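Side-chain contacts in uncharacterized LolA superfamily protein NE2245 (Nitrosomonas europaea ATCC 19718, PDB 3BUU), which is of unknown function but, as a member of the LolA superfamily, may handle lipoproteins or other lipid-bearing ligands in the bacterial cell envelope: residues Y46-K51 / S56-T61; V30-A35 / G99-G104. All coordinates share one frame; numbering follows the deposited sequence. Where two conformers were deposited one is given.

Both contacts reach the same run of antiparallel strands, and both are largely buried, yet they illustrate two ways of using a strand. Contact 1 pairs neighbours edge to edge, with main-chain hydrogen bonds and with side chains lying on both faces; one of those faces becomes partly exposed around Q47 and M59. Contact 2 is much smaller and has no hydrogen bond between its segments: residues 99-104 lie against one face of strand 26-36 through side chains and a glycine. The two are continuous. Strands 26-36 and 39-51 are sheet neighbours, and the Y46 ring of contact 1 packs against I32 of contact 2, with Y46 CE2 3.6 Å from I32 CD1.

Contact 1 (Y46-K51 / S56-T61); sequences YQVLSK and SIVMIT
Y46 sets its ring obliquely against V58 and I60 on the neighbouring arm of an antiparallel beta hairpin, formed by strands 39-51 and 55-62. This is the close-packed face. CD1 of Y46 comes to 3.6 Å from CG1 of V58, while CE1 of Y46 lies 3.9 Å from CD1 of I60. With CG anti to its own carbonyl carbon (chi1 -58°), the ring crosses both aliphatic chains aslant, and it also touches L97 and T98 of strand 96-98. An alanine here would remove the whole ring, and V58 CG1 and I60 CD1 would probably lose the surface they pack on. Farther along this face, V48 CG2 and V58 CG2 meet more loosely, at 4.3 Å. The reverse face is more open at Q47 and M59, a selenomethionine: their chains run side by side in the same direction, and both residues are partly exposed. Beneath them the main chain stays regular, Q47 and M59 forming a hydrogen-bonded pair, as do L49 and I57. Two of the four bonds are nearly straight, M59 N to Q47 O and L49 N to I57 O, the latter 2.8 Å long with 172° at the hydrogen.

Contact 2 (V30-A35 / G99-G104); sequences VAIRTA and GQVANG
I32 of strand 26-36 and V101 of the short strand 101-102 reach toward each other, tip to tip, methyl against methyl. A single methyl, CG2 of V101, receives two ends of the isoleucine: I32 CG2 stands 4.0 Å away and I32 CD1 4.1 Å. The torsions of I32 explain this double approach, for CG1 is set anti to the carbonyl carbon (chi1 -53°) and the chain then runs extended, which carries CD1 forward to share the valine with CG2. L205 of strand 202-212 touches both residues, widening the apolar patch. The setting suits the LolA-like fold, in which a strongly curved antiparallel sheet is covered on its concave side by other parts of the chain; here residues 99-104 appear to be one such covering piece. Two positions along the strand the orientation changes from end-on to forked. T34 presents both of its branches to the backbone of G99, whose CA lies 3.7 Å from T34 OG1 and 3.8 Å from T34 CG2. So near an approach depends on glycine: a CB at this position would run into the threonine hydroxyl, and the positive phi of 55° itself favours a residue without a side chain. The hydrogen bond of T34 OG1 is made with OG of S203, not with the 99-104 segment. That same S203 OG accepts a hydrogen bond from the backbone N of Q100, and the serine thereby links the threonine to the turn that passes over it.

Contact 1 (Y46-K51 / S56-T61)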
ATOM      1  N   TYR A  46       5.971 -11.090  -2.205  1.00  8.49           N
ATOM      2  CA  TYR A  46       6.934 -10.175  -1.624  1.00  8.45           C
ATOM      3  C   TYR A  46       7.036 -10.397  -0.140  1.00  8.72           C
ATOM      4  O   TYR A  46       6.065 -10.758   0.513  1.00 10.16           O
ATOM      5  CB  TYR A  46       6.478  -8.715  -1.804  1.00  9.38           C
ATOM      6  CG  TYR A  46       6.278  -8.330  -3.254  1.00  9.36           C
ATOM      7  CD1 TYR A  46       7.286  -7.753  -3.988  1.00 10.91           C
ATOM      8  CD2 TYR A  46       5.049  -8.555  -3.895  1.00 11.14           C
ATOM      9  CE1 TYR A  46       7.099  -7.415  -5.315  1.00 13.11           C
ATOM     10  CE2 TYR A  46       4.865  -8.194  -5.221  1.00 12.04           C
ATOM     11  CZ  TYR A  46       5.880  -7.640  -5.910  1.00 14.10           C
ATOM     12  OH  TYR A  46       5.696  -7.301  -7.229  1.00 17.10           O
ATOM     13  N   GLN A  47       8.207 -10.113   0.414  1.00  9.08           N
ATOM     14  CA  GLN A  47       8.359  -9.949   1.840  1.00  9.28           C
ATOM     15  C   GLN A  47       8.601  -8.473   2.083  1.00  8.21           C
ATOM     16  O   GLN A  47       9.461  -7.871   1.433  1.00  9.83           O
ATOM     17  CB  GLN A  47       9.554 -10.741   2.378  1.00 11.28           C
ATOM     18  CG  GLN A  47       9.683 -10.510   3.912  1.00 16.25           C
ATOM     19  CD  GLN A  47      11.002 -10.928   4.519  1.00 22.55           C
ATOM     20  OE1 GLN A  47      11.971 -10.167   4.496  1.00 26.44           O
ATOM     21  NE2 GLN A  47      11.031 -12.103   5.119  1.00 25.51           N
ATOM     22  N   VAL A  48       7.872  -7.897   3.037  1.00  8.08           N
ATOM     23  CA  VAL A  48       7.952  -6.471   3.341  1.00  7.71           C
ATOM     24  C   VAL A  48       8.450  -6.280   4.768  1.00  7.06           C
ATOM     25  O   VAL A  48       7.901  -6.888   5.696  1.00  8.05           O
ATOM     26  CB  VAL A  48       6.577  -5.816   3.177  1.00  8.10           C
ATOM     27  CG1 VAL A  48       6.679  -4.335   3.488  1.00 10.59           C
ATOM     28  CG2 VAL A  48       6.090  -6.023   1.748  1.00 10.06           C
ATOM     29  N   LEU A  49       9.475  -5.433   4.921  1.00  6.84           N
ATOM     30  CA  LEU A  49       9.954  -4.975   6.240  1.00  6.51           C
ATOM     31  C   LEU A  49       9.504  -3.510   6.288  1.00  6.05           C
ATOM     32  O   LEU A  49      10.019  -2.681   5.559  1.00  7.43           O
ATOM     33  CB  LEU A  49      11.470  -5.084   6.290  1.00  7.44           C
ATOM     34  CG  LEU A  49      12.016  -6.497   6.105  1.00  8.50           C
ATOM     35  CD1 LEU A  49      13.553  -6.474   6.165  1.00 11.11           C
ATOM     36  CD2 LEU A  49      11.446  -7.450   7.133  1.00 10.95           C
ATOM     37  N   SER A  50       8.547  -3.221   7.159  1.00  6.40           N
ATOM     38  CA  SER A  50       7.886  -1.936   7.201  1.00  7.13           C
ATOM     39  C   SER A  50       8.207  -1.158   8.485  1.00  6.91           C
ATOM     40  O   SER A  50       7.929  -1.638   9.600  1.00  6.87           O
ATOM     41  CB  SER A  50       6.396  -2.144   7.109  1.00  8.27           C
ATOM     42  OG  SER A  50       5.663  -0.954   7.298  1.00  8.33           O
ATOM     43  N   LYS A  51       8.745   0.055   8.327  1.00  7.86           N
ATOM     44  CA  LYS A  51       9.041   0.926   9.411  1.00  8.20           C
ATOM     45  C   LYS A  51       8.347   2.276   9.176  1.00  7.67           C
ATOM     46  O   LYS A  51       8.968   3.296   8.876  1.00  8.47           O
ATOM     47  CB  LYS A  51      10.545   1.052   9.623  1.00  9.62           C
ATOM     48  CG  LYS A  51      10.905   1.671  10.937  1.00 11.60           C
ATOM     49  CD  LYS A  51      12.409   1.648  11.144  1.00 11.88           C
ATOM     50  CE  LYS A  51      12.748   2.124  12.516  1.00 13.42           C
ATOM     51  NZ  LYS A  51      14.243   2.229  12.588  1.00 12.45           N
ATOM     52  N   SER A  56      11.407   1.301   4.463  1.00  6.14           N
ATOM     53  CA  SER A  56      10.915  -0.028   4.265  1.00  6.10           C
ATOM     54  C   SER A  56      11.833  -0.731   3.279  1.00  5.70           C
ATOM     55  O   SER A  56      12.616  -0.094   2.547  1.00  6.21           O
ATOM     56  CB  SER A  56       9.488  -0.047   3.773  1.00  6.56           C
ATOM     57  OG  SER A  56       9.402   0.524   2.494  1.00  7.20           O
ATOM     58  N   ILE A  57      11.728  -2.053   3.277  1.00  5.73           N
ATOM     59  CA  ILE A  57      12.349  -2.894   2.257  1.00  6.70           C
ATOM     60  C   ILE A  57      11.287  -3.828   1.727  1.00  7.15           C
ATOM     61  O   ILE A  57      10.551  -4.455   2.505  1.00  7.61           O
ATOM     62  CB  ILE A  57      13.508  -3.714   2.851  1.00  7.71           C
ATOM     63  CG1 ILE A  57      14.671  -2.791   3.202  1.00  8.00           C
ATOM     64  CG2 ILE A  57      13.963  -4.815   1.889  1.00  9.63           C
ATOM     65  CD1 ILE A  57      15.706  -3.378   4.144  1.00 10.38           C
ATOM     66  N   VAL A  58      11.213  -3.931   0.404  1.00  7.19           N
ATOM     67  CA  VAL A  58      10.284  -4.830  -0.258  1.00  8.13           C
ATOM     68  C   VAL A  58      11.113  -5.779  -1.106  1.00  9.27           C
ATOM     69  O   VAL A  58      11.794  -5.353  -2.036  1.00 11.05           O
ATOM     70  CB  VAL A  58       9.297  -4.065  -1.138  1.00  7.73           C
ATOM     71  CG1 VAL A  58       8.363  -5.036  -1.873  1.00 10.61           C
ATOM     72  CG2 VAL A  58       8.463  -3.079  -0.272  1.00  8.92           C
HETATM   73  N   MSE A  59      11.033  -7.060  -0.782  1.00  9.02           N
HETATM   74  CA  MSE A  59      11.872  -8.072  -1.484  1.00 11.65           C
HETATM   75  C   MSE A  59      10.978  -9.029  -2.251  1.00 10.03           C
HETATM   76  O   MSE A  59      10.106  -9.614  -1.674  1.00 11.60           O
HETATM   77  CB  MSE A  59      12.660  -8.854  -0.453  1.00 11.53           C
HETATM   78  CG  MSE A  59      13.819  -8.057   0.163  1.00 19.84           C
HETATM   79 SE   MSE A  59      14.774  -8.822   1.624  1.00 33.43          SE
HETATM   80  CE  MSE A  59      13.544 -10.209   2.141  1.00 28.39           C
ATOM     81  N   ILE A  60      11.193  -9.146  -3.560  1.00 10.70           N
ATOM     82  CA  ILE A  60      10.394 -10.048  -4.401  1.00 10.96           C
ATOM     83  C   ILE A  60      10.875 -11.466  -4.253  1.00 11.19           C
ATOM     84  O   ILE A  60      12.078 -11.737  -4.325  1.00 13.55           O
ATOM     85  CB  ILE A  60      10.363  -9.661  -5.867  1.00 12.77           C
ATOM     86  CG1 ILE A  60       9.374 -10.551  -6.644  1.00 14.92           C
ATOM     87  CG2 ILE A  60      11.698  -9.699  -6.446  1.00 17.86           C
ATOM     88  CD1 ILE A  60       8.809  -9.904  -7.828  1.00 19.01           C
ATOM     89  N   THR A  61       9.948 -12.378  -4.039  1.00 11.50           N
ATOM     90  CA  THR A  61      10.310 -13.763  -3.897  1.00 13.55           C
ATOM     91  C   THR A  61       9.824 -14.616  -5.088  1.00 13.29           C
ATOM     92  O   THR A  61      10.372 -15.686  -5.329  1.00 15.22           O
ATOM     93  CB  THR A  61       9.794 -14.330  -2.556  1.00 14.64           C
ATOM     94  OG1 THR A  61       8.380 -14.231  -2.509  1.00 16.56           O
ATOM     95  CG2 THR A  61      10.381 -13.612  -1.337  1.00 16.58           C
TER

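Contact 2 (V30-A35 / G99-G104)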
ATOM      1  N   VAL A  30       3.233 -10.586   1.271  1.00  7.57           N
ATOM      2  CA  VAL A  30       2.165 -10.143   0.382  1.00  8.12           C
ATOM      3  C   VAL A  30       2.171 -10.943  -0.896  1.00  8.42           C
ATOM      4  O   VAL A  30       3.211 -11.011  -1.571  1.00  9.61           O
ATOM      5  CB  VAL A  30       2.311  -8.630   0.028  1.00 10.31           C
ATOM      6  CG1 VAL A  30       1.030  -8.146  -0.656  1.00 12.21           C
ATOM      7  CG2 VAL A  30       2.603  -7.804   1.295  1.00 10.09           C
ATOM      8  N   ALA A  31       1.040 -11.554  -1.220  1.00  7.94           N
ATOM      9  CA  ALA A  31       0.877 -12.276  -2.484  1.00  7.87           C
ATOM     10  C   ALA A  31      -0.050 -11.429  -3.345  1.00  7.84           C
ATOM     11  O   ALA A  31      -1.059 -10.946  -2.840  1.00  9.79           O
ATOM     12  CB  ALA A  31       0.239 -13.621  -2.250  1.00  9.33           C
ATOM     13  N   ILE A  32       0.306 -11.210  -4.594  1.00  7.26           N
ATOM     14  CA  ILE A  32      -0.483 -10.355  -5.471  1.00  7.81           C
ATOM     15  C   ILE A  32      -0.813 -11.182  -6.713  1.00  8.00           C
ATOM     16  O   ILE A  32       0.079 -11.618  -7.444  1.00  9.60           O
ATOM     17  CB  ILE A  32       0.239  -9.082  -5.887  1.00  8.88           C
ATOM     18  CG1 ILE A  32       0.734  -8.355  -4.642  1.00  9.75           C
ATOM     19  CG2 ILE A  32      -0.668  -8.226  -6.753  1.00  9.79           C
ATOM     20  CD1 ILE A  32       1.441  -6.991  -4.939  1.00 10.53           C
ATOM     21  N   ARG A  33      -2.105 -11.390  -6.943  1.00  7.44           N
ATOM     22  CA  ARG A  33      -2.609 -12.134  -8.101  0.70  8.24           C
ATOM     23  C   ARG A  33      -3.385 -11.149  -8.954  1.00  7.99           C
ATOM     24  O   ARG A  33      -4.423 -10.644  -8.530  1.00  8.10           O
ATOM     25  CB  ARG A  33      -3.535 -13.260  -7.621  0.70 10.12           C
ATOM     26  CG  ARG A  33      -2.840 -14.340  -6.782  0.70 13.05           C
ATOM     27  CD  ARG A  33      -3.742 -15.508  -6.324  0.70 12.73           C
ATOM     28  NE  ARG A  33      -2.989 -16.637  -5.769  0.70 16.72           N
ATOM     29  CZ  ARG A  33      -2.475 -16.662  -4.540  0.70 16.06           C
ATOM     30  NH1 ARG A  33      -2.633 -15.627  -3.704  0.70 16.05           N
ATOM     31  NH2 ARG A  33      -1.806 -17.738  -4.143  0.70 17.30           N
ATOM     32  N   THR A  34      -2.918 -10.918 -10.178  1.00  8.11           N
ATOM     33  CA  THR A  34      -3.576  -9.996 -11.088  1.00  7.92           C
ATOM     34  C   THR A  34      -4.122 -10.758 -12.271  1.00  7.91           C
ATOM     35  O   THR A  34      -3.401 -11.599 -12.832  1.00  8.87           O
ATOM     36  CB  THR A  34      -2.613  -8.936 -11.597  1.00  9.05           C
ATOM     37  OG1 THR A  34      -2.102  -8.181 -10.488  1.00  8.72           O
ATOM     38  CG2 THR A  34      -3.242  -7.991 -12.564  1.00  9.79           C
ATOM     39  N   ALA A  35      -5.361 -10.478 -12.640  1.00  8.38           N
ATOM     40  CA  ALA A  35      -5.923 -11.075 -13.832  1.00  9.31           C
ATOM     41  C   ALA A  35      -6.853 -10.109 -14.482  1.00  8.60           C
ATOM     42  O   ALA A  35      -7.462  -9.256 -13.812  1.00  7.67           O
ATOM     43  CB  ALA A  35      -6.681 -12.333 -13.467  1.00 12.30           C
ATOM     44  N   GLY A  99       0.602  -5.185 -11.946  1.00  8.45           N
ATOM     45  CA  GLY A  99      -0.834  -5.090 -12.034  1.00  8.54           C
ATOM     46  C   GLY A  99      -1.328  -3.706 -11.664  1.00  7.77           C
ATOM     47  O   GLY A  99      -0.801  -2.722 -12.170  1.00  8.73           O
ATOM     48  N   GLN A 100      -2.330  -3.662 -10.803  1.00  7.18           N
ATOM     49  CA  GLN A 100      -2.935  -2.424 -10.369  1.00  7.40           C
ATOM     50  C   GLN A 100      -2.311  -1.877  -9.096  1.00  7.56           C
ATOM     51  O   GLN A 100      -2.912  -1.035  -8.445  1.00  9.31           O
ATOM     52  CB  GLN A 100      -4.443  -2.647 -10.172  1.00  7.27           C
ATOM     53  CG  GLN A 100      -5.138  -2.926 -11.466  1.00  8.75           C
ATOM     54  CD  GLN A 100      -5.018  -1.745 -12.395  1.00  9.41           C
ATOM     55  OE1 GLN A 100      -5.443  -0.658 -12.061  1.00  9.47           O
ATOM     56  NE2 GLN A 100      -4.467  -1.961 -13.599  1.00  9.71           N
ATOM     57  N   VAL A 101      -1.103  -2.353  -8.748  1.00  6.73           N
ATOM     58  CA  VAL A 101      -0.437  -1.995  -7.504  1.00  6.66           C
ATOM     59  C   VAL A 101       0.704  -1.051  -7.788  1.00  6.60           C
ATOM     60  O   VAL A 101       1.566  -1.353  -8.633  1.00  7.87           O
ATOM     61  CB  VAL A 101       0.045  -3.259  -6.793  1.00  6.19           C
ATOM     62  CG1 VAL A 101       0.613  -2.909  -5.417  1.00  7.66           C
ATOM     63  CG2 VAL A 101      -1.116  -4.274  -6.645  1.00  7.65           C
ATOM     64  N   ALA A 102       0.726   0.097  -7.116  1.00  6.08           N
ATOM     65  CA  ALA A 102       1.826   1.076  -7.209  1.00  6.00           C
ATOM     66  C   ALA A 102       2.897   0.690  -6.181  1.00  5.99           C
ATOM     67  O   ALA A 102       2.612   0.075  -5.159  1.00  5.96           O
ATOM     68  CB  ALA A 102       1.308   2.440  -6.914  1.00  7.94           C
ATOM     69  N   ASN A 103       4.128   1.138  -6.409  1.00  6.46           N
ATOM     70  CA  ASN A 103       5.191   0.911  -5.427  1.00  6.91           C
ATOM     71  C   ASN A 103       4.781   1.350  -4.024  1.00  6.34           C
ATOM     72  O   ASN A 103       5.000   0.630  -3.054  1.00  6.66           O
ATOM     73  CB  ASN A 103       6.443   1.658  -5.862  1.00  7.37           C
ATOM     74  CG  ASN A 103       7.126   1.015  -7.057  1.00  7.58           C
ATOM     75  OD1 ASN A 103       7.077  -0.198  -7.227  1.00  8.83           O
ATOM     76  ND2 ASN A 103       7.770   1.843  -7.871  1.00  8.60           N
ATOM     77  N   GLY A 104       4.174   2.533  -3.901  1.00  6.46           N
ATOM     78  CA  GLY A 104       3.807   3.032  -2.586  1.00  7.29           C
ATOM     79  C   GLY A 104       2.720   2.207  -1.924  1.00  6.93           C
ATOM     80  O   GLY A 104       2.647   2.220  -0.686  1.00  8.32           O
TER